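Local coordinates for protein hydrogenase (NiFe) small subunit HydA (Allochromatium vinosum, PDB 3MYR) that is the small, electron-transferring subunit of a [NiFe] hydrogenase, carrying two [4Fe-4S] clusters and one [3Fe-4S] cluster, and probably serves the oxidation of hydrogen with the large subunit, at residues S5-S10 and G66-I71; L9-C14 and Y94-E99; T15-S20 and C147-M152; D73-G78 and T127-V132; A114-L119 and S251-W256. All blocks are in the same frame, centred on the assembly; numbering follows the deposited sequence.

Interaction 1. Residues S5-S10 and G66-I71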
# COMPACT_ATOMS: atom_id res chain seq x y z
N SER A 5 24.57 -9.25 7.96
CA SER A 5 23.44 -8.53 8.53
C SER A 5 22.94 -7.34 7.70
O SER A 5 23.76 -6.56 7.14
CB SER A 5 23.81 -8.06 9.91
OG SER A 5 22.77 -7.27 10.47
N VAL A 6 21.60 -7.23 7.59
CA VAL A 6 20.96 -6.15 6.84
C VAL A 6 19.89 -5.46 7.69
O VAL A 6 19.04 -6.11 8.31
CB VAL A 6 20.35 -6.68 5.55
CG1 VAL A 6 19.57 -5.52 4.86
CG2 VAL A 6 21.48 -7.25 4.61
N ILE A 7 20.00 -4.14 7.84
CA ILE A 7 19.04 -3.38 8.57
C ILE A 7 18.31 -2.46 7.58
O ILE A 7 18.97 -1.68 6.85
CB ILE A 7 19.71 -2.51 9.62
CG1 ILE A 7 20.27 -3.43 10.74
CG2 ILE A 7 18.59 -1.60 10.32
CD1 ILE A 7 21.14 -2.66 11.77
N TRP A 8 16.97 -2.58 7.54
CA TRP A 8 16.14 -1.85 6.60
C TRP A 8 15.47 -0.70 7.37
O TRP A 8 14.66 -0.97 8.29
CB TRP A 8 15.10 -2.78 5.96
CG TRP A 8 14.39 -2.08 4.82
CD1 TRP A 8 13.49 -1.04 4.93
CD2 TRP A 8 14.51 -2.37 3.42
NE1 TRP A 8 12.99 -0.72 3.68
CE2 TRP A 8 13.62 -1.50 2.74
CE3 TRP A 8 15.22 -3.34 2.67
CZ2 TRP A 8 13.43 -1.56 1.35
CZ3 TRP A 8 15.10 -3.32 1.30
CH2 TRP A 8 14.17 -2.46 0.66
N LEU A 9 15.82 0.55 7.06
CA LEU A 9 15.18 1.70 7.74
C LEU A 9 14.14 2.27 6.84
O LEU A 9 14.42 2.56 5.64
CB LEU A 9 16.22 2.80 8.05
CG LEU A 9 17.43 2.35 8.92
CD1 LEU A 9 18.46 3.48 9.08
CD2 LEU A 9 16.82 1.91 10.24
N SER A 10 12.93 2.48 7.36
CA SER A 10 11.82 3.04 6.56
C SER A 10 11.48 4.42 7.10
O SER A 10 11.09 4.53 8.27
CB SER A 10 10.59 2.11 6.70
OG SER A 10 10.93 0.86 6.18
N GLY A 66 30.65 -2.55 12.01
CA GLY A 66 31.57 -2.43 10.89
C GLY A 66 31.13 -3.27 9.70
O GLY A 66 31.69 -3.16 8.65
N GLN A 67 30.14 -4.15 9.85
CA GLN A 67 29.95 -5.20 8.82
C GLN A 67 28.55 -5.15 8.28
O GLN A 67 28.30 -5.71 7.25
CB GLN A 67 30.18 -6.65 9.35
CG GLN A 67 31.59 -6.93 9.98
CD GLN A 67 32.75 -6.69 8.99
OE1 GLN A 67 32.73 -7.18 7.84
NE2 GLN A 67 33.72 -5.88 9.41
N TYR A 68 27.60 -4.55 8.97
CA TYR A 68 26.22 -4.67 8.47
C TYR A 68 25.90 -3.70 7.30
O TYR A 68 26.49 -2.64 7.18
CB TYR A 68 25.21 -4.60 9.62
CG TYR A 68 25.29 -3.28 10.37
CD1 TYR A 68 24.55 -2.17 9.95
CD2 TYR A 68 26.11 -3.14 11.49
CE1 TYR A 68 24.63 -0.94 10.67
CE2 TYR A 68 26.19 -1.93 12.23
CZ TYR A 68 25.46 -0.85 11.81
OH TYR A 68 25.58 0.32 12.51
N LEU A 69 24.94 -4.06 6.48
CA LEU A 69 24.46 -3.19 5.44
C LEU A 69 23.19 -2.47 5.91
O LEU A 69 22.31 -3.09 6.53
CB LEU A 69 24.06 -4.13 4.31
CG LEU A 69 24.10 -3.76 2.84
CD1 LEU A 69 22.84 -4.26 2.20
CD2 LEU A 69 24.45 -2.31 2.42
N VAL A 70 23.06 -1.17 5.64
CA VAL A 70 21.84 -0.47 5.96
C VAL A 70 21.17 -0.19 4.59
O VAL A 70 21.83 0.25 3.64
CB VAL A 70 22.12 0.86 6.73
CG1 VAL A 70 20.85 1.65 6.98
CG2 VAL A 70 22.77 0.52 8.05
N ILE A 71 19.89 -0.54 4.45
CA ILE A 71 19.10 -0.06 3.30
C ILE A 71 18.11 0.98 3.82
O ILE A 71 17.52 0.79 4.94
CB ILE A 71 18.38 -1.23 2.64
CG1 ILE A 71 19.48 -2.26 2.20
CG2 ILE A 71 17.54 -0.73 1.47
CD1 ILE A 71 18.93 -3.51 1.54
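Ile71 lays its CG2 methyl over one face of the Trp8 indole, 3.7 Å from the centroid of the six-membered ring and only 15° off its normal, a CH-pi contact. On the same face of the sheet Val6 CG1 meets Ile71 CD1 at 3.9 Å, while Val6 and Leu69 lie side by side. Replacing Trp8 by an alanine would probably leave the Ile71 methyl without its aromatic platform and open a gap beside His42, which stacks on the indole. Strands 5-10 and 69-77 run parallel here in the central sheet of the flavodoxin-like N-terminal domain, joined by four backbone hydrogen bonds that alternate partners: Leu69 N to Ser5 O, Ile7 N to Leu69 O, Ile71 N to Ile7 O and Leu9 N to Ile71 O (2.7 Å). Beta-branched valine and isoleucine suit such extended backbone. On the other face, Ile7 CD1 reaches Tyr68 CD1 at 3.9 Å and Leu9 CD1 touches Val70 CG1 at 3.7 Å. Tyr68 CG sits between its backbone N and carbonyl carbon (chi1 61°), a rotation that brings the ring beside Ile7, while its hydroxyl bonds to Thr100 O. Further out, helix 93-101 packs on Ile7, Leu9 and Val70, and strand 106-110 flanks Leu69 and Ile71.

Interaction 2. Residues L9-C14 and Y94-E99. With SF4 (iron/sulfur cluster), chain I.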
# COMPACT_ATOMS: atom_id res chain seq x y z
N LEU A 9 15.82 0.55 7.06
CA LEU A 9 15.18 1.70 7.74
C LEU A 9 14.14 2.27 6.84
O LEU A 9 14.42 2.56 5.64
CB LEU A 9 16.22 2.80 8.05
CG LEU A 9 17.43 2.35 8.92
CD1 LEU A 9 18.46 3.48 9.08
CD2 LEU A 9 16.82 1.91 10.24
N SER A 10 12.93 2.48 7.36
CA SER A 10 11.82 3.04 6.56
C SER A 10 11.48 4.42 7.10
O SER A 10 11.09 4.53 8.27
CB SER A 10 10.59 2.11 6.70
OG SER A 10 10.93 0.86 6.18
N PHE A 11 11.63 5.48 6.32
CA PHE A 11 11.45 6.83 6.92
C PHE A 11 10.23 7.54 6.27
O PHE A 11 9.09 7.02 6.38
CB PHE A 11 12.79 7.59 6.75
CG PHE A 11 13.92 7.05 7.65
CD1 PHE A 11 13.67 6.70 8.98
CD2 PHE A 11 15.23 6.97 7.18
CE1 PHE A 11 14.71 6.34 9.86
CE2 PHE A 11 16.28 6.56 8.04
CZ PHE A 11 16.02 6.24 9.38
N GLN A 12 10.44 8.54 5.40
CA GLN A 12 9.25 9.14 4.74
C GLN A 12 9.01 8.41 3.42
O GLN A 12 9.27 8.96 2.31
CB GLN A 12 9.45 10.63 4.48
CG GLN A 12 9.65 11.47 5.76
CD GLN A 12 9.85 12.91 5.35
OE1 GLN A 12 10.89 13.23 4.78
NE2 GLN A 12 8.87 13.79 5.63
N GLU A 13 8.57 7.16 3.53
CA GLU A 13 8.41 6.36 2.33
C GLU A 13 6.91 6.06 2.10
O GLU A 13 6.06 6.24 3.04
CB GLU A 13 9.17 5.04 2.38
CG GLU A 13 9.37 4.44 3.74
CD GLU A 13 8.27 3.50 4.26
OE1 GLU A 13 7.65 3.80 5.36
OE2 GLU A 13 8.19 2.37 3.73
N CYS A 14 6.61 5.48 0.94
CA CYS A 14 5.22 5.11 0.70
C CYS A 14 5.11 3.57 0.75
O CYS A 14 4.03 3.01 0.59
CB CYS A 14 4.82 5.70 -0.69
SG CYS A 14 5.37 4.65 -2.13
N TYR A 94 16.01 11.45 11.69
CA TYR A 94 17.39 11.91 11.49
C TYR A 94 18.33 11.30 12.52
O TYR A 94 19.43 10.76 12.20
CB TYR A 94 17.46 13.44 11.60
CG TYR A 94 18.88 13.94 11.54
CD1 TYR A 94 19.58 13.86 10.33
CD2 TYR A 94 19.59 14.29 12.72
CE1 TYR A 94 20.91 14.26 10.22
CE2 TYR A 94 20.96 14.70 12.62
CZ TYR A 94 21.59 14.69 11.35
OH TYR A 94 22.93 15.03 11.14
N SER A 95 17.86 11.29 13.76
CA SER A 95 18.63 10.66 14.87
C SER A 95 18.89 9.14 14.61
O SER A 95 20.01 8.62 14.81
CB SER A 95 17.81 10.84 16.14
OG SER A 95 18.50 10.31 17.16
N ILE A 96 17.88 8.44 14.11
CA ILE A 96 17.97 7.00 13.86
C ILE A 96 18.92 6.73 12.68
O ILE A 96 19.77 5.85 12.71
CB ILE A 96 16.57 6.39 13.60
CG1 ILE A 96 15.65 6.52 14.86
CG2 ILE A 96 16.73 4.90 13.13
CD1 ILE A 96 14.10 6.61 14.39
N LEU A 97 18.78 7.52 11.62
CA LEU A 97 19.67 7.43 10.47
C LEU A 97 21.13 7.55 10.91
O LEU A 97 21.95 6.63 10.61
CB LEU A 97 19.33 8.51 9.43
CG LEU A 97 20.35 8.63 8.27
CD1 LEU A 97 20.10 7.40 7.34
CD2 LEU A 97 20.06 9.89 7.45
N MET A 98 21.46 8.62 11.64
CA MET A 98 22.85 8.90 11.91
C MET A 98 23.38 7.84 12.84
O MET A 98 24.49 7.36 12.66
CB MET A 98 23.08 10.33 12.51
CG MET A 98 22.67 11.49 11.49
SD MET A 98 23.21 11.19 9.79
CE MET A 98 24.98 11.54 10.03
N GLU A 99 22.57 7.40 13.82
CA GLU A 99 23.07 6.40 14.77
C GLU A 99 23.20 4.99 14.08
O GLU A 99 24.15 4.28 14.34
CB GLU A 99 22.15 6.38 16.00
CG GLU A 99 21.95 5.01 16.62
CD GLU A 99 20.75 4.93 17.61
OE1 GLU A 99 20.83 5.59 18.67
OE2 GLU A 99 19.73 4.22 17.33
FE1 SF4 I . 8.57 6.27 -4.88
FE2 SF4 I . 9.98 4.49 -3.26
FE3 SF4 I . 9.79 7.23 -2.60
FE4 SF4 I . 7.55 5.26 -2.60
S1 SF4 I . 9.48 5.42 -1.13
S2 SF4 I . 7.62 7.43 -3.16
S3 SF4 I . 8.04 4.15 -4.53
S4 SF4 I . 10.78 6.35 -4.43
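Ile96 offers its CG2 methyl to the rim of the Phe11 ring, lying near the ring plane with CZ 4.0 Å away, so the phenyl presents an edge to this branch. The same CG2 also approaches Leu9 CD2, at 4.2 Å, so one methyl meets both an aromatic and an aliphatic neighbour. CG2 lies anti to the Ile96 backbone N, with CG1 beside that N (chi1 -64°), which turns this short branch toward both. One residue on, Leu97 brings up its CB to Phe11 CE2 at 3.9 Å, with its CD1 methyl following at 4.0 Å from the same ring atom; the two side chains cross at about a right angle. The ring tip also comes close to the helix backbone, Phe11 CZ lying 3.8 Å from Leu97 N. Helix 93-101 thereby packs against the end of strand 5-10 and the loop that follows it, an alpha-on-beta layer of the flavodoxin-like domain, and the purely apolar residues suit an interface crossed by no hydrogen bond. An alanine in place of Phe11 would probably leave Ile96 and Leu97 without their common partner and open a gap between helix and loop. Phe11 is backed by Val72 and Ile76 of strand 69-77. Beyond it the chain makes an inverse gamma turn centred on Gln12; Gln12 OE1 bonds to Ser75 OG, and Gln12 NE2 to Thr127 OG1 and to Val38 O of the large subunit. Two residues later Cys14 SG binds FE4 of the proximal [4Fe-4S] cluster at 2.3 Å.

Interaction 3. Residues T15-S20 and C147-M152. With SF4 (iron/sulfur cluster), chain I.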
# COMPACT_ATOMS: atom_id res chain seq x y z
N THR A 15 6.27 2.90 0.92
CA THR A 15 6.42 1.43 1.04
C THR A 15 6.43 0.76 -0.35
O THR A 15 6.65 -0.44 -0.47
CB THR A 15 5.45 0.76 2.11
OG1 THR A 15 5.53 1.47 3.38
CG2 THR A 15 5.81 -0.78 2.38
N GLY A 16 6.29 1.54 -1.41
CA GLY A 16 6.57 1.06 -2.77
C GLY A 16 7.89 0.35 -2.96
O GLY A 16 7.97 -0.65 -3.73
N CYS A 17 8.94 0.82 -2.28
CA CYS A 17 10.24 0.21 -2.51
C CYS A 17 10.31 -1.16 -1.89
O CYS A 17 10.93 -2.08 -2.44
CB CYS A 17 11.41 1.16 -2.03
SG CYS A 17 11.43 2.72 -2.99
N THR A 18 9.72 -1.33 -0.69
CA THR A 18 9.66 -2.67 -0.13
C THR A 18 8.77 -3.61 -0.97
O THR A 18 9.12 -4.77 -1.20
CB THR A 18 9.10 -2.60 1.38
OG1 THR A 18 10.19 -2.12 2.17
CG2 THR A 18 8.64 -4.00 1.86
N GLU A 19 7.63 -3.09 -1.47
CA GLU A 19 6.77 -3.94 -2.28
C GLU A 19 7.57 -4.37 -3.48
O GLU A 19 7.48 -5.50 -3.89
CB GLU A 19 5.47 -3.24 -2.76
CG GLU A 19 4.54 -3.02 -1.57
CD GLU A 19 3.69 -4.25 -1.22
OE1 GLU A 19 2.92 -4.12 -0.25
OE2 GLU A 19 3.68 -5.30 -1.91
N SER A 20 8.31 -3.43 -4.07
CA SER A 20 9.07 -3.74 -5.28
C SER A 20 10.04 -4.92 -4.97
O SER A 20 10.12 -5.92 -5.70
CB SER A 20 9.89 -2.53 -5.74
OG SER A 20 10.58 -2.87 -6.92
N CYS A 147 10.84 4.99 -8.79
CA CYS A 147 9.73 5.27 -7.89
C CYS A 147 8.62 4.23 -8.19
O CYS A 147 7.64 4.51 -8.92
CB CYS A 147 9.25 6.72 -8.15
SG CYS A 147 8.11 7.26 -6.87
N PRO A 148 8.84 2.97 -7.79
CA PRO A 148 10.06 2.49 -7.09
C PRO A 148 11.04 1.98 -8.18
O PRO A 148 10.69 1.97 -9.36
CB PRO A 148 9.54 1.33 -6.23
CG PRO A 148 8.36 0.74 -7.08
CD PRO A 148 7.81 1.92 -7.92
N PRO A 149 12.27 1.64 -7.80
CA PRO A 149 13.21 0.99 -8.70
C PRO A 149 12.60 -0.34 -9.14
O PRO A 149 11.79 -0.95 -8.43
CB PRO A 149 14.46 0.68 -7.75
CG PRO A 149 14.27 1.69 -6.55
CD PRO A 149 12.76 1.67 -6.40
N ILE A 150 13.09 -0.84 -10.25
CA ILE A 150 12.75 -2.19 -10.73
C ILE A 150 13.09 -3.30 -9.74
O ILE A 150 14.17 -3.34 -9.21
CB ILE A 150 13.46 -2.45 -12.04
CG1 ILE A 150 12.98 -1.38 -13.08
CG2 ILE A 150 13.08 -3.84 -12.62
CD1 ILE A 150 13.97 -1.34 -14.39
N PRO A 151 12.19 -4.29 -9.59
CA PRO A 151 12.43 -5.24 -8.47
C PRO A 151 13.77 -5.92 -8.64
O PRO A 151 14.50 -6.06 -7.64
CB PRO A 151 11.32 -6.29 -8.67
CG PRO A 151 10.12 -5.41 -9.15
CD PRO A 151 10.79 -4.30 -10.05
N MET A 152 14.07 -6.40 -9.88
CA MET A 152 15.33 -7.13 -10.06
C MET A 152 16.54 -6.24 -10.19
O MET A 152 17.66 -6.73 -10.09
CB MET A 152 15.22 -8.12 -11.20
CG MET A 152 14.53 -9.37 -10.56
SD MET A 152 14.81 -10.81 -11.48
CE MET A 152 13.82 -10.51 -12.97
FE1 SF4 I . 8.57 6.27 -4.88
FE2 SF4 I . 9.98 4.49 -3.26
FE3 SF4 I . 9.79 7.23 -2.60
FE4 SF4 I . 7.55 5.26 -2.60
S1 SF4 I . 9.48 5.42 -1.13
S2 SF4 I . 7.62 7.43 -3.16
S3 SF4 I . 8.04 4.15 -4.53
S4 SF4 I . 10.78 6.35 -4.43
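The first turn of helix 16-23 and the proline-rich segment 147-152 run close together: Cys17 CA is 5.1 Å from Pro148 CA, which follows a cis peptide bond. Further on, Ser20 CA is 4.9 Å from Pro151 CA. Ser20 makes the direct polar link: its OG donates to Pro149 O at 2.7 Å, approaching nearly in line with the carbonyl. OG lies anti to the Ser20 backbone N (chi1 -178°), a rotation that sends it across to this acceptor, and the small hydroxymethyl fits among three prolines. Pro148 CG rests 3.9 Å from Ser20 CB, and the Pro151 ring packs against the same hydroxyl. Pro148 CB lies 3.6 Å from Gly16 O. Gly16 itself suits its place because a beta carbon would run into sulfide S3 of the proximal [4Fe-4S] cluster. Of that cluster's irons, Cys17 SG binds FE2 at 2.3 Å and also touches Pro149 CD, whereas Cys147 SG binds FE1 at 2.3 Å. Cys14 and Cys113 complete the four ligands. Pro148 lies against S3 and Pro149 against the Cys17 thiolate, apolar surroundings that would probably keep this side of the cluster poorly solvated. The Ser20 bond ties the helix start to the proline segment, so the two cysteine-bearing backbones are linked by protein contacts as well as through the cluster.

Interaction 4. Residues D73-G78 and T127-V132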
# COMPACT_ATOMS: atom_id res chain seq x y z
N ASP A 73 14.83 3.47 2.91
CA ASP A 73 13.68 3.70 2.06
C ASP A 73 13.09 5.06 2.57
O ASP A 73 12.79 5.18 3.76
CB ASP A 73 12.64 2.58 2.38
CG ASP A 73 11.60 2.52 1.37
OD1 ASP A 73 11.71 3.39 0.49
OD2 ASP A 73 10.66 1.71 1.42
N GLY A 74 12.81 6.03 1.67
CA GLY A 74 12.16 7.31 2.10
C GLY A 74 13.17 8.41 2.38
O GLY A 74 14.31 8.15 2.72
N SER A 75 12.73 9.65 2.28
CA SER A 75 13.52 10.82 2.65
C SER A 75 13.49 10.99 4.16
O SER A 75 12.78 10.28 4.86
CB SER A 75 12.99 12.08 1.92
OG SER A 75 11.63 12.26 2.34
N ILE A 76 14.36 11.84 4.66
CA ILE A 76 14.49 12.09 6.08
C ILE A 76 14.35 13.61 6.32
O ILE A 76 15.07 14.41 5.69
CB ILE A 76 15.91 11.69 6.51
CG1 ILE A 76 16.15 10.18 6.15
CG2 ILE A 76 16.13 11.93 8.03
CD1 ILE A 76 16.97 9.96 4.80
N PRO A 77 13.49 14.03 7.28
CA PRO A 77 13.49 15.47 7.58
C PRO A 77 14.81 15.79 8.20
O PRO A 77 15.23 15.13 9.19
CB PRO A 77 12.35 15.63 8.60
CG PRO A 77 11.45 14.37 8.38
CD PRO A 77 12.43 13.28 7.99
N GLY A 78 15.47 16.79 7.64
CA GLY A 78 16.83 17.11 8.04
C GLY A 78 16.94 17.68 9.46
O GLY A 78 15.92 18.03 10.09
N THR A 127 8.22 19.52 4.98
CA THR A 127 8.85 18.81 6.10
C THR A 127 10.38 18.92 6.09
O THR A 127 11.04 18.37 6.96
CB THR A 127 8.44 17.34 6.21
OG1 THR A 127 8.92 16.65 5.05
CG2 THR A 127 6.87 17.15 6.34
N GLY A 128 10.93 19.78 5.22
CA GLY A 128 12.40 19.89 5.11
C GLY A 128 13.08 18.54 4.87
O GLY A 128 14.20 18.29 5.40
N ALA A 129 12.48 17.73 3.99
CA ALA A 129 13.02 16.40 3.62
C ALA A 129 14.38 16.48 2.97
O ALA A 129 14.58 17.32 2.11
CB ALA A 129 12.05 15.70 2.65
N MET A 130 15.28 15.53 3.27
CA MET A 130 16.59 15.50 2.59
C MET A 130 16.90 14.05 2.20
O MET A 130 16.27 13.15 2.72
CB MET A 130 17.66 15.99 3.61
CG MET A 130 17.39 17.54 3.89
SD MET A 130 18.68 18.35 4.79
CE MET A 130 20.14 18.00 3.81
N SER A 131 17.93 13.86 1.38
CA SER A 131 18.33 12.54 0.86
C SER A 131 19.43 11.99 1.77
O SER A 131 20.04 12.74 2.56
CB SER A 131 18.96 12.71 -0.55
OG SER A 131 20.18 13.49 -0.47
N VAL A 132 19.70 10.71 1.64
CA VAL A 132 20.76 10.04 2.38
C VAL A 132 22.16 10.63 2.12
O VAL A 132 22.82 11.02 3.07
CB VAL A 132 20.72 8.52 2.06
CG1 VAL A 132 21.95 7.80 2.65
CG2 VAL A 132 19.42 7.97 2.56
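Strand 129-130 forms a short antiparallel branch at the end of strand 69-77, where the other pairings of this sheet of the flavodoxin-like domain are parallel. Three backbone hydrogen bonds hold it. Ile76 and Met130 form a hydrogen-bonded pair, with Ile76 N donating to Met130 O at 3.0 Å in the carbonyl plane and Met130 N returning to Ile76 O at 2.7 Å from well above the plane of the Ile76 carbonyl. The third, from Gly78 N to Gly128 O, is nearly straight at its hydrogen (175°). Between them Pro77 and Ala129 make a non-hydrogen-bonded pair, a place where proline, having no N-H to give, costs nothing. Glycine suits both ends: Gly128 adopts positive phi, and a beta carbon on Gly78 would strike Met130 SD.

The apolar contact is Ile76 CD1 on Val132 CG2 at 3.9 Å, the two chains crossing at a slant. Pro77 CB packs on a backbone carbonyl, 3.5 Å from Thr127 O. Phe11 and Leu97 also pack on Ile76, tying the pairing to the loop after strand 5-10 and to helix 93-101. The polar side chains share the side-chain amide of Gln12, OE1 bonding to Ser75 OG and NE2 to Thr127 OG1. With OG in the position between its backbone N and carbonyl carbon (chi1 60°), Ser75 also places that oxygen 3.5 Å from the methyl CB of Ala129.

Interaction 5. Residues A114-L119 and S251-W256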
# COMPACT_ATOMS: atom_id res chain seq x y z
N ALA A 114 14.82 8.42 -0.97
CA ALA A 114 16.05 8.26 -0.19
C ALA A 114 17.27 8.76 -0.97
O ALA A 114 18.15 9.39 -0.41
CB ALA A 114 16.24 6.79 0.21
N ALA A 115 17.35 8.41 -2.25
CA ALA A 115 18.51 8.76 -3.04
C ALA A 115 18.65 10.27 -3.27
O ALA A 115 19.75 10.80 -3.11
CB ALA A 115 18.55 7.98 -4.36
N PHE A 116 17.54 10.94 -3.55
CA PHE A 116 17.60 12.31 -4.04
C PHE A 116 16.59 13.26 -3.36
O PHE A 116 16.50 14.40 -3.77
CB PHE A 116 17.32 12.34 -5.58
CG PHE A 116 18.30 11.52 -6.39
CD1 PHE A 116 19.69 11.62 -6.15
CD2 PHE A 116 17.85 10.70 -7.41
CE1 PHE A 116 20.61 10.86 -6.90
CE2 PHE A 116 18.76 9.93 -8.19
CZ PHE A 116 20.14 10.00 -7.94
N GLY A 117 15.73 12.79 -2.46
CA GLY A 117 14.75 13.71 -1.86
C GLY A 117 13.34 13.31 -2.31
O GLY A 117 12.42 13.17 -1.48
N GLY A 118 13.18 12.98 -3.60
CA GLY A 118 11.90 12.40 -4.03
C GLY A 118 10.65 13.27 -3.68
O GLY A 118 10.68 14.50 -3.69
N LEU A 119 9.54 12.62 -3.41
CA LEU A 119 8.28 13.29 -3.33
C LEU A 119 8.19 14.22 -2.14
O LEU A 119 7.75 15.33 -2.30
CB LEU A 119 7.17 12.26 -3.28
CG LEU A 119 5.75 12.60 -3.57
CD1 LEU A 119 4.68 11.71 -2.97
CD2 LEU A 119 5.41 13.95 -4.17
N SER A 251 13.39 8.09 -11.96
CA SER A 251 14.67 7.80 -11.29
C SER A 251 15.62 9.00 -11.27
O SER A 251 16.77 8.86 -10.86
CB SER A 251 15.36 6.65 -12.06
OG SER A 251 15.50 7.02 -13.44
N GLU A 252 15.16 10.19 -11.71
CA GLU A 252 16.04 11.37 -11.76
C GLU A 252 15.80 12.28 -10.58
O GLU A 252 14.66 12.48 -10.19
CB GLU A 252 15.78 12.18 -13.08
CG GLU A 252 16.22 11.39 -14.32
CD GLU A 252 17.73 11.01 -14.26
OE1 GLU A 252 18.54 11.91 -13.93
OE2 GLU A 252 18.13 9.88 -14.64
N PRO A 253 16.87 12.94 -10.09
CA PRO A 253 16.65 13.92 -9.00
C PRO A 253 15.59 14.99 -9.36
O PRO A 253 15.62 15.51 -10.49
CB PRO A 253 17.99 14.65 -8.92
CG PRO A 253 19.05 13.62 -9.44
CD PRO A 253 18.28 12.87 -10.54
N GLN A 254 14.77 15.40 -8.39
CA GLN A 254 13.75 16.42 -8.68
C GLN A 254 12.84 16.18 -9.88
O GLN A 254 12.41 17.12 -10.52
CB GLN A 254 14.41 17.83 -8.80
CG GLN A 254 14.91 18.39 -7.39
CD GLN A 254 16.28 17.77 -7.02
OE1 GLN A 254 17.20 17.79 -7.85
NE2 GLN A 254 16.37 17.15 -5.87
N PHE A 255 12.51 14.93 -10.20
CA PHE A 255 11.72 14.72 -11.39
C PHE A 255 10.30 15.26 -11.22
O PHE A 255 9.66 15.57 -12.19
CB PHE A 255 11.69 13.23 -11.82
CG PHE A 255 10.78 12.37 -10.96
CD1 PHE A 255 9.47 12.07 -11.41
CD2 PHE A 255 11.27 11.75 -9.80
CE1 PHE A 255 8.65 11.24 -10.66
CE2 PHE A 255 10.46 10.87 -9.03
CZ PHE A 255 9.15 10.59 -9.47
N TRP A 256 9.84 15.36 -9.97
CA TRP A 256 8.49 15.89 -9.71
C TRP A 256 8.38 17.35 -10.11
O TRP A 256 7.28 17.83 -10.34
CB TRP A 256 8.13 15.83 -8.22
CG TRP A 256 8.13 14.39 -7.70
CD1 TRP A 256 9.04 13.83 -6.87
CD2 TRP A 256 7.11 13.41 -7.91
NE1 TRP A 256 8.72 12.49 -6.62
CE2 TRP A 256 7.51 12.23 -7.21
CE3 TRP A 256 5.90 13.40 -8.65
CZ2 TRP A 256 6.73 11.04 -7.20
CZ3 TRP A 256 5.12 12.24 -8.67
CH2 TRP A 256 5.58 11.03 -7.99
O HOH W 1 14.46 14.36 -5.91
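Phe116 receives Pro253 over one face of its ring: Pro253 CG stands 3.6 Å from the centroid and 7° off the normal, a CH-pi contact, while Ala115 CB covers the opposite face. The flat phenyl is clamped between two aliphatic groups, and at its edge CE2 lies 3.5 Å from Ser251 O. CG lies anti to the carbonyl carbon (chi1 -59°), which turns the ring toward Pro253. Phe116 O accepts from a water that itself accepts from Gly118 N and Gln254 N, so one molecule bridges both backbones. Pro253 and Gln254 are the central residues of a type II beta turn from Glu252 to Phe255, and this turn of the C-terminal, cluster-binding region packs on the helix ends of the flavodoxin-like domain. Gly117 and Gly118 both have positive phi, which suits glycine, where the helical run is interrupted between 111-116 and 118-121. At Leu119 the roles reverse: its CD2 makes a CH-pi contact over the five-membered ring of Trp256, 4.2 Å from the centroid, and its CB lies 3.9 Å from Trp256 CE2. Phe255 CZ lies over the rim of the opposite indole face, and Phe56 of the large subunit also meets that indole.

All five contacts are largely buried, though interactions 4 and 5 include partly exposed residues, Met130 and Pro253, and interaction 5 the exposed Gln254. Interactions 1 and 4 use the two ends of strand 69-77 and rest on backbone hydrogen bonds, parallel in the first and antiparallel in the second. Interaction 2 starts from the same strand 5-10 as interaction 1 but is wholly apolar, a helix lying on the sheet. Interactions 2 and 3 both supply ligands to the proximal [4Fe-4S] cluster, and interaction 3 has a clear side-chain hydrogen bond, from a serine, across its segments. Interaction 5 is the one that joins the two family regions, through aromatic packing and a bridging water.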